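Long-range contacts in uncharacterized protein VP1736 (Vibrio parahaemolyticus, PDB 3LXQ), which is of unknown function but carries a sulfatase-type domain of the alkaline phosphatase clan, built round a mixed beta sheet with helices packed against it: residues 174-185 / 197-207; 372-380 / 388-396. All blocks are in the same frame, centred on the assembly; numbering follows the deposited sequence.

Interaction 1 (174-185 / 197-207); sequences YHTQFIYGGEAN and GFDQIVEEKNY
Thr176 meets the start of 197-207 with both its side chain and its carbonyl. Its OG1, set between the backbone N and the carbonyl carbon (chi1 53°), turns to Gly197 and donates to Gly197 O at 2.5 Å, in the carbonyl plane and on a lone pair. Thr176 O accepts twice: Asp199 N lies well above the carbonyl plane at 2.9 Å, and Gln200 N approaches nearly in line with the C=O bond. The first two bonds, from Thr176 OG1 and Asp199 N, tie down 197-199 just ahead of strand 200-202; the third, from Gln200 N, opens the parallel pairing.

Phe178 continues the pairing. Val202 N donates to Phe178 O at 3.0 Å in an almost straight bond (168°), while Phe178 N makes a weak bond to Gln200 O. Phe178 CB packs on Phe198 CD2 (3.9 Å), and Ile201 CG2 meets the rim of the Phe178 ring near its plane; Phe193 of helix 189-195 adds an edge-to-face contact.

Beyond the strands, Glu203 extends its side chain back across the turn after strand 175-180. Glu203 OE1 receives Ala184 N at 2.8 Å from above the carboxylate plane. Glu203 OE1 also lies 2.6 Å from Glu183 OE2, with the two carboxylate planes nearly perpendicular; Lys190, in a salt bridge with Glu203 OE2, would offset negative charge here. Glu204 N completes the junction by donating to Gly182 O.

The pairing of 175-180 with 200-202 is parallel, and helix 189-195 connects the strands: a beta-alpha-beta unit of the alpha/beta core found in the alkaline phosphatase clan.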
loop_
_atom_site.group_PDB
_atom_site.type_symbol
_atom_site.label_atom_id
_atom_site.label_comp_id
_atom_site.label_asym_id
_atom_site.label_seq_id
_atom_site.Cartn_x
_atom_site.Cartn_y
_atom_site.Cartn_z
ATOM N N TYR A 174 12.863 10.419 13.319
ATOM C CA TYR A 174 13.224 10.046 11.945
ATOM C C TYR A 174 13.249 11.242 10.986
ATOM O O TYR A 174 12.454 12.184 11.117
ATOM C CB TYR A 174 12.218 9.031 11.369
ATOM C CG TYR A 174 12.431 7.566 11.721
ATOM C CD1 TYR A 174 12.308 7.109 13.037
ATOM C CD2 TYR A 174 12.695 6.625 10.718
ATOM C CE1 TYR A 174 12.471 5.745 13.345
ATOM C CE2 TYR A 174 12.864 5.271 11.015
ATOM C CZ TYR A 174 12.749 4.842 12.325
ATOM O OH TYR A 174 12.943 3.520 12.616
ATOM N N HIS A 175 14.148 11.185 10.006
ATOM C CA HIS A 175 14.029 12.039 8.847
ATOM C C HIS A 175 13.033 11.359 7.925
ATOM O O HIS A 175 13.085 10.145 7.745
ATOM C CB HIS A 175 15.361 12.199 8.129
ATOM C CG HIS A 175 15.297 13.141 6.969
ATOM N ND1 HIS A 175 15.492 14.502 7.103
ATOM C CD2 HIS A 175 15.044 12.923 5.658
ATOM C CE1 HIS A 175 15.369 15.075 5.920
ATOM N NE2 HIS A 175 15.093 14.140 5.026
ATOM N N THR A 176 12.118 12.133 7.351
ATOM C CA THR A 176 11.083 11.553 6.479
ATOM C C THR A 176 11.086 12.215 5.106
ATOM O O THR A 176 11.179 13.442 4.995
ATOM C CB THR A 176 9.687 11.623 7.121
ATOM O OG1 THR A 176 9.404 12.974 7.515
ATOM C CG2 THR A 176 9.623 10.716 8.346
ATOM N N GLN A 177 10.998 11.396 4.061
ATOM C CA GLN A 177 11.104 11.900 2.696
ATOM C C GLN A 177 10.229 11.141 1.722
ATOM O O GLN A 177 9.796 10.027 1.993
ATOM C CB GLN A 177 12.560 11.894 2.204
ATOM C CG GLN A 177 13.170 10.505 2.082
ATOM C CD GLN A 177 14.500 10.491 1.352
ATOM O OE1 GLN A 177 15.161 11.523 1.200
ATOM N NE2 GLN A 177 14.902 9.310 0.891
ATOM N N PHE A 178 9.985 11.780 0.582
ATOM C CA PHE A 178 9.264 11.204 -0.528
ATOM C C PHE A 178 10.157 11.385 -1.741
ATOM O O PHE A 178 10.593 12.484 -2.015
ATOM C CB PHE A 178 7.952 11.963 -0.711
ATOM C CG PHE A 178 7.193 11.608 -1.969
ATOM C CD1 PHE A 178 6.848 10.286 -2.260
ATOM C CD2 PHE A 178 6.781 12.614 -2.838
ATOM C CE1 PHE A 178 6.122 9.964 -3.421
ATOM C CE2 PHE A 178 6.053 12.308 -3.990
ATOM C CZ PHE A 178 5.719 10.977 -4.281
ATOM N N ILE A 179 10.459 10.303 -2.445
ATOM C CA ILE A 179 11.215 10.411 -3.685
ATOM C C ILE A 179 10.312 10.046 -4.860
ATOM O O ILE A 179 9.736 8.965 -4.891
ATOM C CB ILE A 179 12.493 9.536 -3.717
ATOM C CG1 ILE A 179 13.358 9.762 -2.463
ATOM C CG2 ILE A 179 13.317 9.857 -4.975
ATOM C CD1 ILE A 179 14.600 8.837 -2.380
ATOM N N TYR A 180 10.239 10.958 -5.822
ATOM C CA TYR A 180 9.398 10.842 -7.006
ATOM C C TYR A 180 10.190 11.321 -8.232
ATOM O O TYR A 180 11.067 12.173 -8.108
ATOM C CB TYR A 180 8.167 11.719 -6.793
ATOM C CG TYR A 180 7.052 11.563 -7.793
ATOM C CD1 TYR A 180 6.565 10.309 -8.135
ATOM C CD2 TYR A 180 6.447 12.689 -8.361
ATOM C CE1 TYR A 180 5.535 10.172 -9.036
ATOM C CE2 TYR A 180 5.409 12.566 -9.268
ATOM C CZ TYR A 180 4.959 11.301 -9.604
ATOM O OH TYR A 180 3.931 11.159 -10.498
ATOM N N GLY A 181 9.870 10.779 -9.406
ATOM C CA GLY A 181 10.524 11.156 -10.652
ATOM C C GLY A 181 9.930 12.347 -11.411
ATOM O O GLY A 181 10.640 13.018 -12.168
ATOM N N GLY A 182 8.636 12.596 -11.209
ATOM C CA GLY A 182 7.910 13.669 -11.883
ATOM C C GLY A 182 7.662 14.874 -10.999
ATOM O O GLY A 182 8.480 15.198 -10.137
ATOM N N GLU A 183 6.543 15.549 -11.223
ATOM C CA GLU A 183 6.176 16.720 -10.437
ATOM C C GLU A 183 5.344 16.300 -9.231
ATOM O O GLU A 183 4.272 15.705 -9.380
ATOM C CB GLU A 183 5.415 17.741 -11.303
ATOM C CG GLU A 183 4.580 18.785 -10.529
ATOM C CD GLU A 183 5.423 19.735 -9.666
ATOM O OE1 GLU A 183 5.898 20.772 -10.195
ATOM O OE2 GLU A 183 5.578 19.452 -8.450
ATOM N N ALA A 184 5.839 16.640 -8.040
ATOM C CA ALA A 184 5.236 16.192 -6.781
ATOM C C ALA A 184 3.883 16.831 -6.428
ATOM O O ALA A 184 3.155 16.301 -5.594
ATOM C CB ALA A 184 6.232 16.352 -5.630
ATOM N N ASN A 185 3.553 17.960 -7.052
ATOM C CA ASN A 185 2.241 18.596 -6.870
ATOM C C ASN A 185 1.126 17.775 -7.506
ATOM O O ASN A 185 -0.053 17.958 -7.190
ATOM C CB ASN A 185 2.222 20.009 -7.480
ATOM C CG ASN A 185 2.790 21.086 -6.541
ATOM O OD1 ASN A 185 3.166 22.169 -6.991
ATOM N ND2 ASN A 185 2.838 20.797 -5.243
ATOM N N GLY A 197 3.807 15.439 7.918
ATOM C CA GLY A 197 4.965 14.769 8.508
ATOM C C GLY A 197 6.180 14.489 7.645
ATOM O O GLY A 197 7.203 14.017 8.151
ATOM N N PHE A 198 6.086 14.760 6.350
ATOM C CA PHE A 198 7.255 14.638 5.483
ATOM C C PHE A 198 8.136 15.888 5.587
ATOM O O PHE A 198 7.628 17.014 5.552
ATOM C CB PHE A 198 6.843 14.374 4.036
ATOM C CG PHE A 198 6.369 12.970 3.783
ATOM C CD1 PHE A 198 5.088 12.572 4.156
ATOM C CD2 PHE A 198 7.201 12.045 3.159
ATOM C CE1 PHE A 198 4.645 11.272 3.911
ATOM C CE2 PHE A 198 6.768 10.740 2.914
ATOM C CZ PHE A 198 5.486 10.352 3.294
ATOM N N ASP A 199 9.445 15.671 5.743
ATOM C CA ASP A 199 10.425 16.752 5.865
ATOM C C ASP A 199 10.873 17.234 4.491
ATOM O O ASP A 199 10.662 18.389 4.124
ATOM C CB ASP A 199 11.666 16.288 6.647
ATOM C CG ASP A 199 11.420 16.168 8.136
ATOM O OD1 ASP A 199 10.458 16.782 8.642
ATOM O OD2 ASP A 199 12.205 15.463 8.809
ATOM N N GLN A 200 11.504 16.326 3.752
ATOM C CA GLN A 200 12.096 16.600 2.453
ATOM C C GLN A 200 11.223 15.990 1.358
ATOM O O GLN A 200 10.649 14.918 1.543
ATOM C CB GLN A 200 13.498 15.989 2.418
ATOM C CG GLN A 200 14.131 15.851 1.042
ATOM C CD GLN A 200 15.436 15.072 1.072
ATOM O OE1 GLN A 200 16.442 15.512 0.515
ATOM N NE2 GLN A 200 15.430 13.914 1.734
ATOM N N ILE A 201 11.097 16.692 0.236
ATOM C CA ILE A 201 10.530 16.103 -0.971
ATOM C C ILE A 201 11.520 16.266 -2.110
ATOM O O ILE A 201 11.968 17.379 -2.429
ATOM C CB ILE A 201 9.133 16.668 -1.343
ATOM C CG1 ILE A 201 8.085 16.148 -0.357
ATOM C CG2 ILE A 201 8.741 16.248 -2.765
ATOM C CD1 ILE A 201 6.692 16.690 -0.570
ATOM N N VAL A 202 11.872 15.126 -2.689
ATOM C CA VAL A 202 12.782 15.044 -3.810
ATOM C C VAL A 202 11.912 14.781 -5.030
ATOM O O VAL A 202 11.174 13.799 -5.072
ATOM C CB VAL A 202 13.796 13.891 -3.604
ATOM C CG1 VAL A 202 14.803 13.821 -4.743
ATOM C CG2 VAL A 202 14.509 14.037 -2.257
ATOM N N GLU A 203 11.977 15.675 -6.011
ATOM C CA GLU A 203 11.173 15.527 -7.218
ATOM C C GLU A 203 11.965 15.889 -8.477
ATOM O O GLU A 203 13.182 16.074 -8.402
ATOM C CB GLU A 203 9.887 16.341 -7.097
ATOM C CG GLU A 203 10.082 17.841 -7.103
ATOM C CD GLU A 203 8.785 18.578 -6.919
ATOM O OE1 GLU A 203 7.913 18.469 -7.810
ATOM O OE2 GLU A 203 8.636 19.258 -5.878
ATOM N N GLU A 204 11.282 15.998 -9.618
ATOM C CA GLU A 204 11.947 16.167 -10.912
ATOM C C GLU A 204 13.012 17.278 -10.935
ATOM O O GLU A 204 14.098 17.092 -11.486
ATOM C CB GLU A 204 10.921 16.383 -12.040
ATOM C CG GLU A 204 11.501 16.144 -13.433
ATOM C CD GLU A 204 10.478 16.260 -14.561
ATOM O OE1 GLU A 204 9.268 16.436 -14.284
ATOM O OE2 GLU A 204 10.897 16.166 -15.736
ATOM N N LYS A 205 12.696 18.412 -10.312
ATOM C CA LYS A 205 13.585 19.572 -10.270
ATOM C C LYS A 205 14.936 19.299 -9.585
ATOM O O LYS A 205 15.875 20.076 -9.747
ATOM C CB LYS A 205 12.872 20.765 -9.614
ATOM C CG LYS A 205 12.485 20.560 -8.153
ATOM C CD LYS A 205 11.606 21.689 -7.637
ATOM C CE LYS A 205 11.552 21.678 -6.116
ATOM N NZ LYS A 205 10.594 22.687 -5.579
ATOM N N ASN A 206 15.023 18.192 -8.845
ATOM C CA ASN A 206 16.225 17.809 -8.094
ATOM C C ASN A 206 17.147 16.791 -8.800
ATOM O O ASN A 206 18.178 16.414 -8.243
ATOM C CB ASN A 206 15.846 17.260 -6.699
ATOM C CG ASN A 206 14.962 18.213 -5.892
ATOM O OD1 ASN A 206 13.788 17.929 -5.643
ATOM N ND2 ASN A 206 15.528 19.342 -5.474
ATOM N N TYR A 207 16.777 16.337 -9.999
ATOM C CA TYR A 207 17.610 15.385 -10.765
ATOM C C TYR A 207 18.573 16.076 -11.731
ATOM O O TYR A 207 18.159 16.664 -12.740
ATOM C CB TYR A 207 16.749 14.396 -11.550
ATOM C CG TYR A 207 15.983 13.400 -10.706
ATOM C CD1 TYR A 207 16.430 12.081 -10.572
ATOM C CD2 TYR A 207 14.799 13.768 -10.060
ATOM C CE1 TYR A 207 15.723 11.160 -9.807
ATOM C CE2 TYR A 207 14.083 12.859 -9.294
ATOM C CZ TYR A 207 14.552 11.557 -9.166
ATOM O OH TYR A 207 13.836 10.659 -8.414
#

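Interaction 2 (372-380 / 388-396); sequences AREDERAMM and YLTRDNLVV
Leu389 and Ala378 hold the compact half of this contact together. Their backbones form an antiparallel hydrogen-bonded pair: Ala378 N donates to Leu389 O and Leu389 N returns a bond to Ala378 O, both at 2.8 Å. On the face carrying these two side chains, selenomethionine Met380 bends so that its CE presses on Leu389 CB at 3.2 Å, closer than usual for two carbons. Tyr127 of strand 121-127 packs against all three side chains.

The opposite face carries Tyr388. With CG anti to the backbone N (chi1 -159°), its ring lies alongside selenomethionine Met379, whose CG is 3.8 Å from Tyr388 CE1. Arg377 crosses the phenol end, bringing CG to within 3.4 Å of Tyr388 OH. The guanidinium of Arg377 stands nearly at right angles to the ring, and its NH2 is salt-bridged to Asp345, while a water bonded to Arg377 NE at 2.9 Å also hydrogen-bonds Tyr388 OH. Helix 422-441 packs on this face.

Toward the start of 372-380 the backbones separate, and longer polar side chains and water take over. Arg391 NE gives a nearly straight hydrogen bond to Glu376 OE1 (2.7 Å, 178°), forming a salt bridge on the syn side, somewhat out of the carboxylate plane, with Glu376 OE1 lying in the guanidinium plane of Arg391; Ile340 N also donates to that oxygen, and Phe410 makes a cation-pi contact with Arg391. A second water accepts from Arg391 N at 2.8 Å and sits beside Glu376 O. Farther out, Arg373 and Asp392 lie exposed at the solvent side, where the position of the Arg373 tip is doubtful. At its core is the beta hairpin of strands 377-382 and 385-390, which opens a five-stranded antiparallel meander.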
loop_
_atom_site.group_PDB
_atom_site.type_symbol
_atom_site.label_atom_id
_atom_site.label_comp_id
_atom_site.label_asym_id
_atom_site.label_seq_id
_atom_site.Cartn_x
_atom_site.Cartn_y
_atom_site.Cartn_z
ATOM N N ALA A 372 -5.355 -15.681 12.895
ATOM C CA ALA A 372 -6.151 -16.886 12.681
ATOM C C ALA A 372 -6.701 -16.847 11.269
ATOM O O ALA A 372 -6.923 -15.761 10.723
ATOM C CB ALA A 372 -7.289 -16.974 13.718
ATOM N N ARG A 373 -6.879 -18.022 10.673
ATOM C CA ARG A 373 -7.479 -18.133 9.347
ATOM C C ARG A 373 -8.798 -17.382 9.162
ATOM O O ARG A 373 -9.045 -16.822 8.091
ATOM C CB ARG A 373 -7.685 -19.594 8.960
ATOM C CG ARG A 373 -6.679 -20.086 7.940
ATOM C CD ARG A 373 -7.285 -21.143 7.059
ATOM N NE ARG A 373 -8.315 -20.626 6.151
ATOM C CZ ARG A 373 -9.605 -20.970 6.196
ATOM N NH1 ARG A 373 -10.458 -20.463 5.322
ATOM N NH2 ARG A 373 -10.056 -21.829 7.105
ATOM N N GLU A 374 -9.657 -17.388 10.177
ATOM C CA GLU A 374 -10.976 -16.773 10.025
ATOM C C GLU A 374 -10.888 -15.238 10.041
ATOM O O GLU A 374 -11.862 -14.551 9.711
ATOM C CB GLU A 374 -11.959 -17.274 11.089
ATOM C CG GLU A 374 -11.614 -16.854 12.502
ATOM C CD GLU A 374 -10.813 -17.912 13.276
ATOM O OE1 GLU A 374 -10.243 -18.865 12.655
ATOM O OE2 GLU A 374 -10.768 -17.769 14.525
ATOM N N ASP A 375 -9.721 -14.725 10.439
ATOM C CA ASP A 375 -9.455 -13.287 10.453
ATOM C C ASP A 375 -8.779 -12.746 9.175
ATOM O O ASP A 375 -8.726 -11.522 8.959
ATOM C CB ASP A 375 -8.683 -12.901 11.710
ATOM C CG ASP A 375 -9.505 -13.116 12.975
ATOM O OD1 ASP A 375 -10.719 -12.788 12.961
ATOM O OD2 ASP A 375 -8.940 -13.616 13.970
ATOM N N GLU A 376 -8.300 -13.643 8.313
ATOM C CA GLU A 376 -7.769 -13.224 7.018
ATOM C C GLU A 376 -8.855 -12.482 6.266
ATOM O O GLU A 376 -9.996 -12.923 6.258
ATOM C CB GLU A 376 -7.321 -14.428 6.199
ATOM C CG GLU A 376 -6.165 -15.169 6.835
ATOM C CD GLU A 376 -5.615 -16.262 5.942
ATOM O OE1 GLU A 376 -5.941 -16.291 4.729
ATOM O OE2 GLU A 376 -4.850 -17.092 6.477
ATOM N N ARG A 377 -8.497 -11.354 5.651
ATOM C CA ARG A 377 -9.475 -10.517 4.934
ATOM C C ARG A 377 -8.813 -9.482 4.039
ATOM O O ARG A 377 -7.649 -9.096 4.253
ATOM C CB ARG A 377 -10.457 -9.821 5.898
ATOM C CG ARG A 377 -9.837 -8.726 6.800
ATOM C CD ARG A 377 -9.861 -7.328 6.129
ATOM N NE ARG A 377 -9.123 -6.347 6.935
ATOM C CZ ARG A 377 -7.810 -6.126 6.867
ATOM N NH1 ARG A 377 -7.049 -6.794 6.001
ATOM N NH2 ARG A 377 -7.253 -5.207 7.667
ATOM N N ALA A 378 -9.583 -9.031 3.052
ATOM C CA ALA A 378 -9.207 -7.913 2.199
ATOM C C ALA A 378 -10.432 -7.051 1.930
ATOM O O ALA A 378 -11.501 -7.554 1.490
ATOM C CB ALA A 378 -8.613 -8.418 0.860
HETATM N N MSE A 379 -10.284 -5.764 2.201
HETATM C CA MSE A 379 -11.277 -4.783 1.791
HETATM C C MSE A 379 -10.869 -4.213 0.448
HETATM O O MSE A 379 -9.717 -3.864 0.252
HETATM C CB MSE A 379 -11.360 -3.636 2.804
HETATM C CG MSE A 379 -11.374 -4.084 4.247
HETATM SE SE MSE A 379 -11.718 -2.473 5.298
HETATM C CE MSE A 379 -10.680 -2.949 6.922
HETATM N N MSE A 380 -11.817 -4.091 -0.469
HETATM C CA MSE A 380 -11.515 -3.416 -1.723
HETATM C C MSE A 380 -12.658 -2.563 -2.269
HETATM O O MSE A 380 -13.838 -2.942 -2.214
HETATM C CB MSE A 380 -10.865 -4.358 -2.752
HETATM C CG MSE A 380 -11.622 -5.596 -3.077
HETATM SE SE MSE A 380 -10.496 -7.188 -3.360
HETATM C CE MSE A 380 -11.532 -8.282 -2.131
ATOM N N TYR A 388 -15.658 -7.076 0.623
ATOM C CA TYR A 388 -14.995 -7.655 1.790
ATOM C C TYR A 388 -14.757 -9.142 1.521
ATOM O O TYR A 388 -15.696 -9.960 1.489
ATOM C CB TYR A 388 -15.832 -7.438 3.061
ATOM C CG TYR A 388 -15.044 -7.533 4.367
ATOM C CD1 TYR A 388 -14.409 -6.412 4.911
ATOM C CD2 TYR A 388 -14.955 -8.743 5.063
ATOM C CE1 TYR A 388 -13.694 -6.501 6.128
ATOM C CE2 TYR A 388 -14.253 -8.845 6.247
ATOM C CZ TYR A 388 -13.624 -7.725 6.774
ATOM O OH TYR A 388 -12.943 -7.849 7.943
ATOM N N LEU A 389 -13.496 -9.464 1.274
ATOM C CA LEU A 389 -13.050 -10.815 0.977
ATOM C C LEU A 389 -12.485 -11.485 2.232
ATOM O O LEU A 389 -11.625 -10.915 2.923
ATOM C CB LEU A 389 -11.994 -10.799 -0.139
ATOM C CG LEU A 389 -11.401 -12.150 -0.591
ATOM C CD1 LEU A 389 -12.404 -12.995 -1.406
ATOM C CD2 LEU A 389 -10.091 -11.974 -1.362
ATOM N N THR A 390 -13.003 -12.673 2.537
ATOM C CA THR A 390 -12.434 -13.548 3.568
ATOM C C THR A 390 -12.236 -14.947 2.973
ATOM O O THR A 390 -12.594 -15.194 1.826
ATOM C CB THR A 390 -13.348 -13.650 4.823
ATOM O OG1 THR A 390 -14.400 -14.580 4.563
ATOM C CG2 THR A 390 -13.957 -12.294 5.189
ATOM N N ARG A 391 -11.675 -15.868 3.749
ATOM C CA ARG A 391 -11.405 -17.210 3.236
ATOM C C ARG A 391 -12.682 -17.989 2.922
ATOM O O ARG A 391 -12.653 -18.965 2.175
ATOM C CB ARG A 391 -10.535 -17.987 4.220
ATOM C CG ARG A 391 -9.059 -17.658 4.139
ATOM C CD ARG A 391 -8.444 -18.160 2.838
ATOM N NE ARG A 391 -7.040 -17.778 2.726
ATOM C CZ ARG A 391 -6.250 -18.083 1.697
ATOM N NH1 ARG A 391 -4.982 -17.694 1.700
ATOM N NH2 ARG A 391 -6.717 -18.781 0.665
ATOM N N ASP A 392 -13.802 -17.521 3.472
ATOM C CA ASP A 392 -15.061 -18.264 3.449
ATOM C C ASP A 392 -16.147 -17.633 2.593
ATOM O O ASP A 392 -17.064 -18.316 2.131
ATOM C CB ASP A 392 -15.561 -18.454 4.880
ATOM C CG ASP A 392 -14.585 -19.234 5.718
ATOM O OD1 ASP A 392 -14.495 -20.465 5.539
ATOM O OD2 ASP A 392 -13.885 -18.610 6.539
ATOM N N ASN A 393 -16.021 -16.331 2.371
ATOM C CA ASN A 393 -17.065 -15.554 1.729
ATOM C C ASN A 393 -16.515 -14.278 1.097
ATOM O O ASN A 393 -15.408 -13.818 1.419
ATOM C CB ASN A 393 -18.155 -15.213 2.756
ATOM C CG ASN A 393 -17.570 -14.807 4.105
ATOM O OD1 ASN A 393 -16.826 -13.836 4.196
ATOM N ND2 ASN A 393 -17.894 -15.562 5.150
ATOM N N LEU A 394 -17.301 -13.720 0.186
ATOM C CA LEU A 394 -17.055 -12.395 -0.345
ATOM C C LEU A 394 -18.367 -11.634 -0.364
ATOM O O LEU A 394 -19.352 -12.089 -0.963
ATOM C CB LEU A 394 -16.465 -12.475 -1.759
ATOM C CG LEU A 394 -16.498 -11.223 -2.642
ATOM C CD1 LEU A 394 -15.504 -10.162 -2.186
ATOM C CD2 LEU A 394 -16.230 -11.635 -4.086
ATOM N N VAL A 395 -18.357 -10.470 0.280
ATOM C CA VAL A 395 -19.519 -9.592 0.320
ATOM C C VAL A 395 -19.224 -8.298 -0.408
ATOM O O VAL A 395 -18.229 -7.622 -0.130
ATOM C CB VAL A 395 -19.965 -9.260 1.759
ATOM C CG1 VAL A 395 -21.089 -8.219 1.748
ATOM C CG2 VAL A 395 -20.396 -10.523 2.499
ATOM N N VAL A 396 -20.110 -7.965 -1.338
ATOM C CA VAL A 396 -20.024 -6.726 -2.090
ATOM C C VAL A 396 -21.250 -5.841 -1.845
ATOM O O VAL A 396 -22.391 -6.279 -2.003
ATOM C CB VAL A 396 -19.845 -7.001 -3.594
ATOM C CG1 VAL A 396 -19.893 -5.696 -4.377
ATOM C CG2 VAL A 396 -18.509 -7.725 -3.839
HETATM O O HOH W 1 -10.924 -15.417 6.448
HETATM O O HOH W 2 -11.109 -6.112 9.068
#

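Interactions 1 and 2 lie on opposite sides of the chain's centre, 36 Å apart between centres and about 21 Å between nearest atoms, so they do not touch. They follow one another along the chain, the first closing before the second opens, and belong to different sheets. Interaction 1 adds strand 200-202 to the mixed sheet by parallel pairing, whereas interaction 2 joins the first two strands of the antiparallel sheet. Strand 121-127 relates the two regions: it belongs to the same mixed sheet as interaction 1 and packs against interaction 2. Through strand 121-127 the antiparallel sheet is in direct side-chain contact with the mixed sheet.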